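DTDP-4-dehydrorhamnose reductase (Sulfolobus tokodaii, PDB 2GGS) probably reduces dTDP-4-dehydrorhamnose with NADPH, and holds the cofactor in a Rossmann-type domain. Local coordinates at residues L147-S152 against I205-E210; N117-D122 against S249-R254; R48-I53 against V92-V97. All blocks are in the same frame, centred on the assembly; numbering follows the deposited sequence.

Contact 1: residues L147-S152 against I205-E210; sequences LIIRTS and IHVAGE. With NDP (NADPH dihydro-nicotinamide-adenine-dinucleotide phosphate), chain C.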
loop_
_atom_site.group_PDB
_atom_site.type_symbol
_atom_site.label_atom_id
_atom_site.label_comp_id
_atom_site.label_asym_id
_atom_site.label_seq_id
_atom_site.Cartn_x
_atom_site.Cartn_y
_atom_site.Cartn_z
ATOM N N LEU A 147 6.844 -10.253 -8.402
ATOM C CA LEU A 147 6.513 -10.390 -6.971
ATOM C C LEU A 147 5.333 -9.454 -6.663
ATOM O O LEU A 147 5.397 -8.268 -7.000
ATOM C CB LEU A 147 7.703 -9.941 -6.115
ATOM C CG LEU A 147 7.509 -10.076 -4.610
ATOM C CD1 LEU A 147 7.254 -11.559 -4.236
ATOM C CD2 LEU A 147 8.714 -9.477 -3.888
ATOM N N ILE A 148 4.298 -10.000 -6.017
ATOM C CA ILE A 148 3.152 -9.220 -5.514
ATOM C C ILE A 148 3.354 -9.177 -4.000
ATOM O O ILE A 148 3.480 -10.225 -3.341
ATOM C CB ILE A 148 1.783 -9.859 -5.839
ATOM C CG1 ILE A 148 1.469 -9.736 -7.343
ATOM C CG2 ILE A 148 0.662 -9.227 -4.988
ATOM C CD1 ILE A 148 0.444 -10.745 -7.826
ATOM N N ILE A 149 3.386 -7.962 -3.461
ATOM C CA ILE A 149 3.489 -7.774 -2.011
ATOM C C ILE A 149 2.156 -7.247 -1.510
ATOM O O ILE A 149 1.785 -6.130 -1.856
ATOM C CB ILE A 149 4.613 -6.778 -1.645
ATOM C CG1 ILE A 149 5.997 -7.215 -2.161
ATOM C CG2 ILE A 149 4.635 -6.582 -0.127
ATOM C CD1 ILE A 149 7.104 -6.234 -1.791
ATOM N N ARG A 150 1.426 -8.042 -0.708
ATOM C CA ARG A 150 0.168 -7.523 -0.148
ATOM C C ARG A 150 0.487 -6.892 1.206
ATOM O O ARG A 150 1.221 -7.453 2.010
ATOM C CB ARG A 150 -0.865 -8.609 0.059
ATOM C CG ARG A 150 -1.245 -9.370 -1.211
ATOM C CD ARG A 150 -2.625 -10.040 -1.036
ATOM N NE ARG A 150 -3.052 -10.811 -2.205
ATOM C CZ ARG A 150 -3.059 -12.148 -2.256
ATOM N NH1 ARG A 150 -2.641 -12.880 -1.208
ATOM N NH2 ARG A 150 -3.475 -12.758 -3.356
ATOM N N THR A 151 -0.106 -5.739 1.457
ATOM C CA THR A 151 0.138 -5.025 2.727
ATOM C C THR A 151 -1.183 -4.436 3.235
ATOM O O THR A 151 -2.232 -4.547 2.566
ATOM C CB THR A 151 1.276 -4.011 2.580
ATOM O OG1 THR A 151 1.718 -3.533 3.861
ATOM C CG2 THR A 151 0.856 -2.846 1.727
ATOM N N SER A 152 -1.128 -3.814 4.404
ATOM C CA SER A 152 -2.339 -3.394 5.110
ATOM C C SER A 152 -2.088 -2.051 5.788
ATOM O O SER A 152 -1.076 -1.885 6.450
ATOM C CB SER A 152 -2.702 -4.451 6.158
ATOM O OG SER A 152 -3.761 -4.032 6.985
ATOM N N ILE A 205 3.758 -12.369 -1.542
ATOM C CA ILE A 205 4.284 -12.316 -0.161
ATOM C C ILE A 205 3.495 -11.274 0.612
ATOM O O ILE A 205 3.191 -10.218 0.064
ATOM C CB ILE A 205 5.825 -12.082 -0.083
ATOM C CG1 ILE A 205 6.393 -12.249 1.346
ATOM C CG2 ILE A 205 6.208 -10.676 -0.599
ATOM C CD1 ILE A 205 7.938 -12.205 1.373
ATOM N N HIS A 206 3.120 -11.608 1.842
ATOM C CA HIS A 206 2.441 -10.652 2.734
ATOM C C HIS A 206 3.443 -9.952 3.605
ATOM O O HIS A 206 4.230 -10.609 4.314
ATOM C CB HIS A 206 1.406 -11.344 3.624
ATOM C CG HIS A 206 0.199 -11.806 2.877
ATOM N ND1 HIS A 206 -0.831 -12.491 3.474
ATOM C CD2 HIS A 206 -0.135 -11.683 1.564
ATOM C CE1 HIS A 206 -1.759 -12.762 2.563
ATOM N NE2 HIS A 206 -1.376 -12.243 1.408
ATOM N N VAL A 207 3.428 -8.624 3.595
ATOM C CA VAL A 207 4.302 -7.846 4.479
ATOM C C VAL A 207 3.425 -6.764 5.152
ATOM O O VAL A 207 3.140 -5.734 4.552
ATOM C CB VAL A 207 5.510 -7.192 3.735
ATOM C CG1 VAL A 207 6.412 -6.479 4.711
ATOM C CG2 VAL A 207 6.323 -8.214 2.926
ATOM N N ALA A 208 2.990 -7.006 6.395
ATOM C CA ALA A 208 2.167 -6.044 7.131
ATOM C C ALA A 208 2.396 -6.152 8.642
ATOM O O ALA A 208 3.281 -6.901 9.079
ATOM C CB ALA A 208 0.691 -6.227 6.797
ATOM N N GLY A 209 1.622 -5.391 9.405
ATOM C CA GLY A 209 1.865 -5.225 10.843
ATOM C C GLY A 209 1.184 -6.307 11.667
ATOM O O GLY A 209 0.739 -7.293 11.153
ATOM N N GLU A 210 1.131 -6.103 12.977
ATOM C CA GLU A 210 0.433 -7.033 13.866
ATOM C C GLU A 210 -1.064 -6.737 13.808
ATOM O O GLU A 210 -1.482 -5.575 13.652
ATOM C CB GLU A 210 0.944 -6.842 15.304
ATOM C CG GLU A 210 2.417 -7.110 15.494
ATOM C CD GLU A 210 2.673 -8.520 16.009
ATOM O OE1 GLU A 210 3.856 -8.887 16.126
ATOM O OE2 GLU A 210 1.698 -9.270 16.258
HETATM P PA NDP C . -0.796 7.086 -1.644
HETATM O O1A NDP C . -2.222 7.426 -1.777
HETATM O O2A NDP C . -0.083 7.869 -0.606
HETATM O O5B NDP C . -0.018 7.257 -3.008
HETATM C C5B NDP C . -0.650 6.966 -4.242
HETATM C C4B NDP C . 0.401 7.200 -5.295
HETATM O O4B NDP C . -0.147 6.777 -6.546
HETATM C C3B NDP C . 0.845 8.651 -5.396
HETATM O O3B NDP C . 2.234 8.679 -5.587
HETATM C C2B NDP C . 0.123 9.101 -6.673
HETATM O O2B NDP C . 0.878 10.106 -7.278
HETATM C C1B NDP C . 0.169 7.805 -7.471
HETATM N N9A NDP C . -0.825 7.809 -8.549
HETATM C C8A NDP C . -2.179 7.740 -8.420
HETATM N N7A NDP C . -2.730 7.800 -9.667
HETATM C C5A NDP C . -1.727 7.909 -10.554
HETATM C C6A NDP C . -1.705 8.022 -11.949
HETATM N N6A NDP C . -2.869 8.141 -12.647
HETATM N N1A NDP C . -0.478 8.146 -12.541
HETATM C C2A NDP C . 0.723 8.143 -11.841
HETATM N N3A NDP C . 0.689 8.048 -10.471
HETATM C C4A NDP C . -0.514 7.941 -9.861
HETATM O O3 NDP C . -0.818 5.480 -1.415
HETATM P PN NDP C . 0.133 4.624 -0.417
HETATM O O1N NDP C . 1.528 4.999 -0.466
HETATM O O2N NDP C . -0.630 4.654 0.851
HETATM O O5D NDP C . -0.098 3.169 -1.041
HETATM C C5D NDP C . 0.949 2.518 -1.753
HETATM C C4D NDP C . 0.490 1.181 -2.320
HETATM O O4D NDP C . 0.087 0.362 -1.247
HETATM C C3D NDP C . -0.704 1.267 -3.267
HETATM O O3D NDP C . -0.493 0.228 -4.185
HETATM C C2D NDP C . -1.890 0.949 -2.390
HETATM O O2D NDP C . -2.964 0.448 -3.167
HETATM C C1D NDP C . -1.243 -0.115 -1.469
HETATM N N1N NDP C . -1.975 -0.219 -0.201
HETATM C C2N NDP C . -2.255 0.941 0.471
HETATM C C3N NDP C . -2.768 0.927 1.760
HETATM C C7N NDP C . -3.048 2.228 2.441
HETATM O O7N NDP C . -3.783 2.219 3.644
HETATM N N7N NDP C . -2.618 3.366 1.901
HETATM C C4N NDP C . -3.052 -0.387 2.465
HETATM C C5N NDP C . -2.746 -1.611 1.635
HETATM C C6N NDP C . -2.211 -1.462 0.350
HETATM P P2B NDP C . 0.450 11.707 -7.182
HETATM O O1X NDP C . 1.714 12.377 -7.543
HETATM O O2X NDP C . -0.024 12.001 -5.799
HETATM O O3X NDP C . -0.701 12.007 -8.176
#
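Arg-150 NH1 donates to two acceptors, His-206 NE2 at 3.0 Å and the backbone O of Glu-120. The bond to His-206 lies close to both the guanidinium and the ring planes, although those planes are turned 61° apart. The extended arginine chain brings Arg-150 CD within 3.5 Å of His-206 NE2, and the arginine NE forms a salt bridge with Glu-138. With an alanine here, the donor to His-206 NE2 is gone and the Glu-138 carboxylate would probably be left without its mate. Backbone bonds join strands 147-151 and 203-206 as parallel neighbours at the edge of the Rossmann sheet. On the face away from Arg-150, Ile-149 and Ile-205 lie side by side, Ile-149 CG1 3.8 Å from Ile-205 CG2. Further along, Thr-151 OG1 donates to Val-207 O over 2.7 Å, in the carbonyl plane. With OG1 anti to the backbone N (chi1 -167°), Thr-151 CG2 can meet the nicotinamide ring of NADPH, 3.6 Å from C6N. Thr-151 O lies 3.1 Å from C5N. The strand end thus forms part of the cofactor pocket. Because His-206 NE2 accepts, a neutral ring would carry its proton on ND1, consistent with weak bonds to Tyr-118 O and Asp-251 O.

Contact 2: residues N117-D122 against S249-R254; sequences NYKEED and SLDSSR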
loop_
_atom_site.group_PDB
_atom_site.type_symbol
_atom_site.label_atom_id
_atom_site.label_comp_id
_atom_site.label_asym_id
_atom_site.label_seq_id
_atom_site.Cartn_x
_atom_site.Cartn_y
_atom_site.Cartn_z
ATOM N N ASN A 117 -6.352 -12.917 9.451
ATOM C CA ASN A 117 -5.105 -13.636 9.426
ATOM C C ASN A 117 -4.859 -14.298 8.077
ATOM O O ASN A 117 -4.591 -15.484 7.974
ATOM C CB ASN A 117 -5.124 -14.636 10.609
ATOM C CG ASN A 117 -5.238 -13.909 11.944
ATOM O OD1 ASN A 117 -6.214 -14.086 12.717
ATOM N ND2 ASN A 117 -4.265 -13.039 12.208
ATOM N N TYR A 118 -4.991 -13.525 6.994
ATOM C CA TYR A 118 -4.908 -14.123 5.652
ATOM C C TYR A 118 -3.503 -14.456 5.231
ATOM O O TYR A 118 -2.603 -13.625 5.379
ATOM C CB TYR A 118 -5.541 -13.192 4.610
ATOM C CG TYR A 118 -7.038 -13.086 4.777
ATOM C CD1 TYR A 118 -7.873 -14.081 4.268
ATOM C CD2 TYR A 118 -7.625 -12.016 5.481
ATOM C CE1 TYR A 118 -9.257 -14.006 4.433
ATOM C CE2 TYR A 118 -8.997 -11.930 5.640
ATOM C CZ TYR A 118 -9.803 -12.932 5.116
ATOM O OH TYR A 118 -11.155 -12.880 5.265
ATOM N N LYS A 119 -3.308 -15.679 4.717
ATOM C CA LYS A 119 -2.017 -16.096 4.181
ATOM C C LYS A 119 -2.010 -15.946 2.660
ATOM O O LYS A 119 -3.066 -15.720 2.068
ATOM C CB LYS A 119 -1.643 -17.520 4.622
ATOM C CG LYS A 119 -2.675 -18.553 4.383
ATOM C CD LYS A 119 -2.225 -19.930 5.003
ATOM C CE LYS A 119 -2.048 -19.883 6.523
ATOM N NZ LYS A 119 -3.366 -19.907 7.293
ATOM N N GLU A 120 -0.829 -16.060 2.051
ATOM C CA GLU A 120 -0.668 -15.775 0.613
ATOM C C GLU A 120 -1.629 -16.527 -0.296
ATOM O O GLU A 120 -2.149 -15.968 -1.264
ATOM C CB GLU A 120 0.764 -15.983 0.138
ATOM C CG GLU A 120 1.765 -14.932 0.663
ATOM C CD GLU A 120 2.288 -15.178 2.117
ATOM O OE1 GLU A 120 1.793 -16.103 2.817
ATOM O OE2 GLU A 120 3.149 -14.409 2.563
ATOM N N GLU A 121 -1.867 -17.792 0.051
ATOM C CA GLU A 121 -2.660 -18.684 -0.783
ATOM C C GLU A 121 -4.169 -18.618 -0.518
ATOM O O GLU A 121 -4.943 -19.245 -1.246
ATOM C CB GLU A 121 -2.117 -20.117 -0.648
ATOM C CG GLU A 121 -2.346 -20.745 0.718
ATOM C CD GLU A 121 -1.183 -20.568 1.698
ATOM O OE1 GLU A 121 -0.403 -19.585 1.640
ATOM O OE2 GLU A 121 -1.047 -21.457 2.563
ATOM N N ASP A 122 -4.598 -17.892 0.518
ATOM C CA ASP A 122 -6.043 -17.692 0.761
ATOM C C ASP A 122 -6.681 -16.975 -0.430
ATOM O O ASP A 122 -6.009 -16.212 -1.144
ATOM C CB ASP A 122 -6.322 -16.901 2.043
ATOM C CG ASP A 122 -6.066 -17.704 3.322
ATOM O OD1 ASP A 122 -6.259 -18.935 3.340
ATOM O OD2 ASP A 122 -5.720 -17.091 4.338
ATOM N N SER A 249 -6.832 -8.513 8.613
ATOM C CA SER A 249 -5.465 -8.696 9.052
ATOM C C SER A 249 -4.782 -9.738 8.169
ATOM O O SER A 249 -5.441 -10.678 7.675
ATOM C CB SER A 249 -5.413 -9.125 10.530
ATOM O OG SER A 249 -6.168 -10.289 10.722
ATOM N N LEU A 250 -3.470 -9.550 7.972
ATOM C CA LEU A 250 -2.648 -10.486 7.182
ATOM C C LEU A 250 -1.728 -11.320 8.042
ATOM O O LEU A 250 -1.220 -10.852 9.052
ATOM C CB LEU A 250 -1.780 -9.739 6.158
ATOM C CG LEU A 250 -2.574 -8.848 5.206
ATOM C CD1 LEU A 250 -1.490 -8.287 4.222
ATOM C CD2 LEU A 250 -3.656 -9.673 4.506
ATOM N N ASP A 251 -1.523 -12.554 7.604
ATOM C CA ASP A 251 -0.517 -13.428 8.189
ATOM C C ASP A 251 0.770 -13.237 7.409
ATOM O O ASP A 251 0.835 -13.587 6.230
ATOM C CB ASP A 251 -1.017 -14.883 8.179
ATOM C CG ASP A 251 0.013 -15.854 8.752
ATOM O OD1 ASP A 251 1.165 -15.469 9.003
ATOM O OD2 ASP A 251 -0.332 -17.035 8.917
ATOM N N SER A 252 1.745 -12.582 8.032
ATOM C CA SER A 252 3.035 -12.278 7.383
ATOM C C SER A 252 4.122 -13.253 7.850
ATOM O O SER A 252 5.301 -12.919 7.805
ATOM C CB SER A 252 3.492 -10.820 7.624
ATOM O OG SER A 252 2.590 -9.853 7.053
ATOM N N SER A 253 3.720 -14.458 8.280
ATOM C CA SER A 253 4.722 -15.414 8.827
ATOM C C SER A 253 5.843 -15.717 7.853
ATOM O O SER A 253 7.007 -15.798 8.265
ATOM C CB SER A 253 4.063 -16.710 9.321
ATOM O OG SER A 253 3.111 -16.435 10.344
ATOM N N ARG A 254 5.521 -15.865 6.558
ATOM C CA ARG A 254 6.554 -16.189 5.571
ATOM C C ARG A 254 7.623 -15.114 5.513
ATOM O O ARG A 254 8.820 -15.403 5.452
ATOM C CB ARG A 254 5.966 -16.460 4.183
ATOM C CG ARG A 254 5.054 -17.696 4.132
ATOM C CD ARG A 254 4.990 -18.228 2.718
ATOM N NE ARG A 254 4.070 -19.360 2.618
ATOM C CZ ARG A 254 4.386 -20.553 2.127
ATOM N NH1 ARG A 254 5.623 -20.788 1.678
ATOM N NH2 ARG A 254 3.458 -21.517 2.078
HETATM O O HOH W 1 -3.022 -17.612 8.798
HETATM O O HOH W 2 2.553 -15.791 5.505
HETATM O O HOH W 3 1.691 -18.857 2.826
#
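Asp-251 N donates to Tyr-118 O over 2.7 Å. In return, Tyr-118 N donates to Ser-249 O at 3.0 Å. The two bonds flank Leu-250 and make a single bridge between the two backbones. A third bond extends the link: Asn-117 N meets Ser-249 OG at 2.9 Å, nearly straight at 169°. The serine hydroxyl also bonds to Asp-247 OD1.

The two carboxylate oxygens of Asp-251 have different tasks. OD1 takes the backbone N of Ser-253. Ser-253 OG also donates to Asp-251 OD1, over 2.6 Å and on its syn lone pair. OD2 reaches a water that also donates to Asn-117 O and accepts from Lys-119 NZ. That water spans the gap between lysine and aspartate, where Lys-119 NZ and Asp-251 OD2 stay 4.5 Å apart. The Lys-119 chain bends at chi3 and chi4, which brings its amino group round to the water.

Farther out, Glu-120 and Arg-254 form a long salt bridge, Glu-120 OE1 to Arg-254 NE 4.0 Å, with their flat groups almost perpendicular. Glu-120 OE2 is held more firmly by His-206 N. The apolar part is small: Tyr-118 CB touches Leu-250 CD2 at 4.0 Å. The edge of the tyrosine ring lies near Ser-249 O, and the ring also stacks with Phe-111.

Residues 119-122 form a type I beta turn, with Asp-122 OD2 accepting from Lys-119 N. The loop between strand 101-107 and helix 129-141 is thus held to the segment that leads into helix 253-258. The bond from Ser-253 N to Asp-251 OD1 closes an Asx turn at the start of that helix.

Contact 3: residues R48-I53 against V92-V97; sequences RLEDFI and VRAGKV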
loop_
_atom_site.group_PDB
_atom_site.type_symbol
_atom_site.label_atom_id
_atom_site.label_comp_id
_atom_site.label_asym_id
_atom_site.label_seq_id
_atom_site.Cartn_x
_atom_site.Cartn_y
_atom_site.Cartn_z
ATOM N N ARG A 48 2.346 6.390 -23.313
ATOM C CA ARG A 48 3.385 7.223 -22.669
ATOM C C ARG A 48 4.071 6.433 -21.543
ATOM O O ARG A 48 5.300 6.484 -21.402
ATOM C CB ARG A 48 2.824 8.539 -22.158
ATOM C CG ARG A 48 2.705 9.602 -23.248
ATOM C CD ARG A 48 2.671 11.022 -22.691
ATOM N NE ARG A 48 2.095 11.964 -23.650
ATOM C CZ ARG A 48 1.752 13.218 -23.359
ATOM N NH1 ARG A 48 1.961 13.703 -22.140
ATOM N NH2 ARG A 48 1.218 13.997 -24.295
ATOM N N LEU A 49 3.269 5.691 -20.782
ATOM C CA LEU A 49 3.806 4.772 -19.751
ATOM C C LEU A 49 4.771 3.740 -20.327
ATOM O O LEU A 49 5.918 3.613 -19.857
ATOM C CB LEU A 49 2.659 4.093 -18.996
ATOM C CG LEU A 49 3.033 2.916 -18.082
ATOM C CD1 LEU A 49 3.878 3.461 -16.912
ATOM C CD2 LEU A 49 1.762 2.249 -17.591
ATOM N N GLU A 50 4.324 2.979 -21.330
ATOM C CA GLU A 50 5.174 1.963 -21.910
ATOM C C GLU A 50 6.470 2.552 -22.499
ATOM O O GLU A 50 7.551 1.995 -22.323
ATOM C CB GLU A 50 4.421 1.119 -22.944
ATOM C CG GLU A 50 3.218 0.358 -22.362
ATOM C CD GLU A 50 2.648 -0.721 -23.296
ATOM O OE1 GLU A 50 3.401 -1.406 -24.006
ATOM O OE2 GLU A 50 1.426 -0.868 -23.336
ATOM N N ASP A 51 6.352 3.690 -23.179
ATOM C CA ASP A 51 7.513 4.364 -23.755
ATOM C C ASP A 51 8.491 4.769 -22.665
ATOM O O ASP A 51 9.693 4.616 -22.815
ATOM C CB ASP A 51 7.095 5.647 -24.489
ATOM C CG ASP A 51 8.273 6.287 -25.213
ATOM O OD1 ASP A 51 8.902 5.599 -26.036
ATOM O OD2 ASP A 51 8.590 7.446 -24.913
ATOM N N PHE A 52 7.959 5.238 -21.546
ATOM C CA PHE A 52 8.791 5.726 -20.437
ATOM C C PHE A 52 9.614 4.577 -19.886
ATOM O O PHE A 52 10.835 4.710 -19.664
ATOM C CB PHE A 52 7.899 6.351 -19.356
ATOM C CG PHE A 52 8.664 6.988 -18.248
ATOM C CD1 PHE A 52 9.133 8.297 -18.362
ATOM C CD2 PHE A 52 8.984 6.258 -17.114
ATOM C CE1 PHE A 52 9.865 8.882 -17.317
ATOM C CE2 PHE A 52 9.747 6.835 -16.093
ATOM C CZ PHE A 52 10.179 8.123 -16.189
ATOM N N ILE A 53 8.954 3.423 -19.711
ATOM C CA ILE A 53 9.621 2.262 -19.157
ATOM C C ILE A 53 10.719 1.776 -20.087
ATOM O O ILE A 53 11.833 1.499 -19.644
ATOM C CB ILE A 53 8.586 1.145 -18.837
ATOM C CG1 ILE A 53 7.771 1.552 -17.591
ATOM C CG2 ILE A 53 9.275 -0.216 -18.605
ATOM C CD1 ILE A 53 6.508 0.728 -17.343
ATOM N N VAL A 92 3.522 -4.385 -16.841
ATOM C CA VAL A 92 4.020 -5.745 -17.096
ATOM C C VAL A 92 4.495 -5.910 -18.562
ATOM O O VAL A 92 5.581 -6.439 -18.802
ATOM C CB VAL A 92 2.978 -6.789 -16.720
ATOM C CG1 VAL A 92 3.390 -8.170 -17.223
ATOM C CG2 VAL A 92 2.812 -6.778 -15.180
ATOM N N ARG A 93 3.688 -5.412 -19.511
ATOM C CA ARG A 93 4.029 -5.564 -20.928
ATOM C C ARG A 93 5.355 -4.885 -21.301
ATOM O O ARG A 93 6.265 -5.522 -21.858
ATOM C CB ARG A 93 2.903 -5.056 -21.824
ATOM C CG ARG A 93 3.153 -5.443 -23.265
ATOM C CD ARG A 93 1.900 -5.309 -24.063
ATOM N NE ARG A 93 1.472 -3.924 -24.182
ATOM C CZ ARG A 93 0.501 -3.536 -25.006
ATOM N NH1 ARG A 93 -0.107 -4.439 -25.761
ATOM N NH2 ARG A 93 0.139 -2.266 -25.098
ATOM N N ALA A 94 5.457 -3.598 -20.986
ATOM C CA ALA A 94 6.701 -2.839 -21.182
ATOM C C ALA A 94 7.882 -3.376 -20.397
ATOM O O ALA A 94 9.007 -3.463 -20.930
ATOM C CB ALA A 94 6.463 -1.379 -20.864
ATOM N N GLY A 95 7.645 -3.741 -19.132
ATOM C CA GLY A 95 8.644 -4.413 -18.332
ATOM C C GLY A 95 9.213 -5.648 -19.023
ATOM O O GLY A 95 10.406 -5.909 -18.923
ATOM N N LYS A 96 8.371 -6.403 -19.729
ATOM C CA LYS A 96 8.790 -7.682 -20.292
ATOM C C LYS A 96 9.800 -7.444 -21.411
ATOM O O LYS A 96 10.753 -8.218 -21.586
ATOM C CB LYS A 96 7.575 -8.457 -20.806
ATOM C CG LYS A 96 7.856 -9.874 -21.333
ATOM C CD LYS A 96 8.681 -10.720 -20.336
ATOM C CE LYS A 96 8.829 -12.156 -20.801
ATOM N NZ LYS A 96 9.419 -12.225 -22.161
ATOM N N VAL A 97 9.567 -6.367 -22.143
ATOM C CA VAL A 97 10.424 -5.990 -23.268
ATOM C C VAL A 97 11.881 -5.813 -22.820
ATOM O O VAL A 97 12.817 -6.224 -23.539
ATOM C CB VAL A 97 9.865 -4.740 -23.979
ATOM C CG1 VAL A 97 10.850 -4.212 -25.058
ATOM C CG2 VAL A 97 8.511 -5.052 -24.610
#
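Glu-50 CB rests against the methyl of Ala-94, 3.8 Å from its CB. The next carbon, Glu-50 CG, stays beside the same Ala-94 CB at 4.0 Å. CG stands anti to the carbonyl carbon (chi1 -61°), and the chain is extended from there, which carries the carboxylate past Ala-94 to Arg-93. At the tip, Glu-50 OE2 accepts from Arg-93 NH2 over 2.6 Å on its syn lone pair, close to the guanidinium plane. Glu-50 OE1 takes Arg-93 NE at 3.2 Å, a more bent bond. The salt bridge is therefore side-on, one nitrogen to each oxygen, with the two flat groups 54° apart. A bend at chi3 turns the arginine head toward the carboxylate. His-90 ND1 also bonds to OE2.

The two helices belong to the Rossmann fold. Helix 46-56 leads into strand 60-63, and helix 77-97 lies in the connection from that strand to strand 101-107. The local axes come within 8.8 Å and cross at -25°, nearly parallel. The small Ala-94 side chain sits at this approach, with its CB 3.7 Å from Glu-50 CA.

One turn on, Ile-53 CG2 also packs on the Ala-94 methyl, 3.8 Å from its CB, and reaches the backbone N of Gly-95. Ile-53 also touches Leu-4 of strand 3-6, where the helix faces the sheet.

How the contacts relate
From the N terminus, contact 3 comes first. It opens at 48-53 and closes at 92-97, around strand 60-63, before either of the others begins. Contact 2 then opens at 117-122. Within its long loop, contact 1 opens at 147-152 and closes at 205-210, and contact 2 closes only at 249-254. The inner pair joins the last two strands of the main sheet; the outer pair ties two loops beside that edge. The two contacts touch, for example where Ala-208 N meets Ser-252 OG. Contact 3 pairs helices far off, its centre about 25 Å from that of contact 1 and 31 Å from that of contact 2.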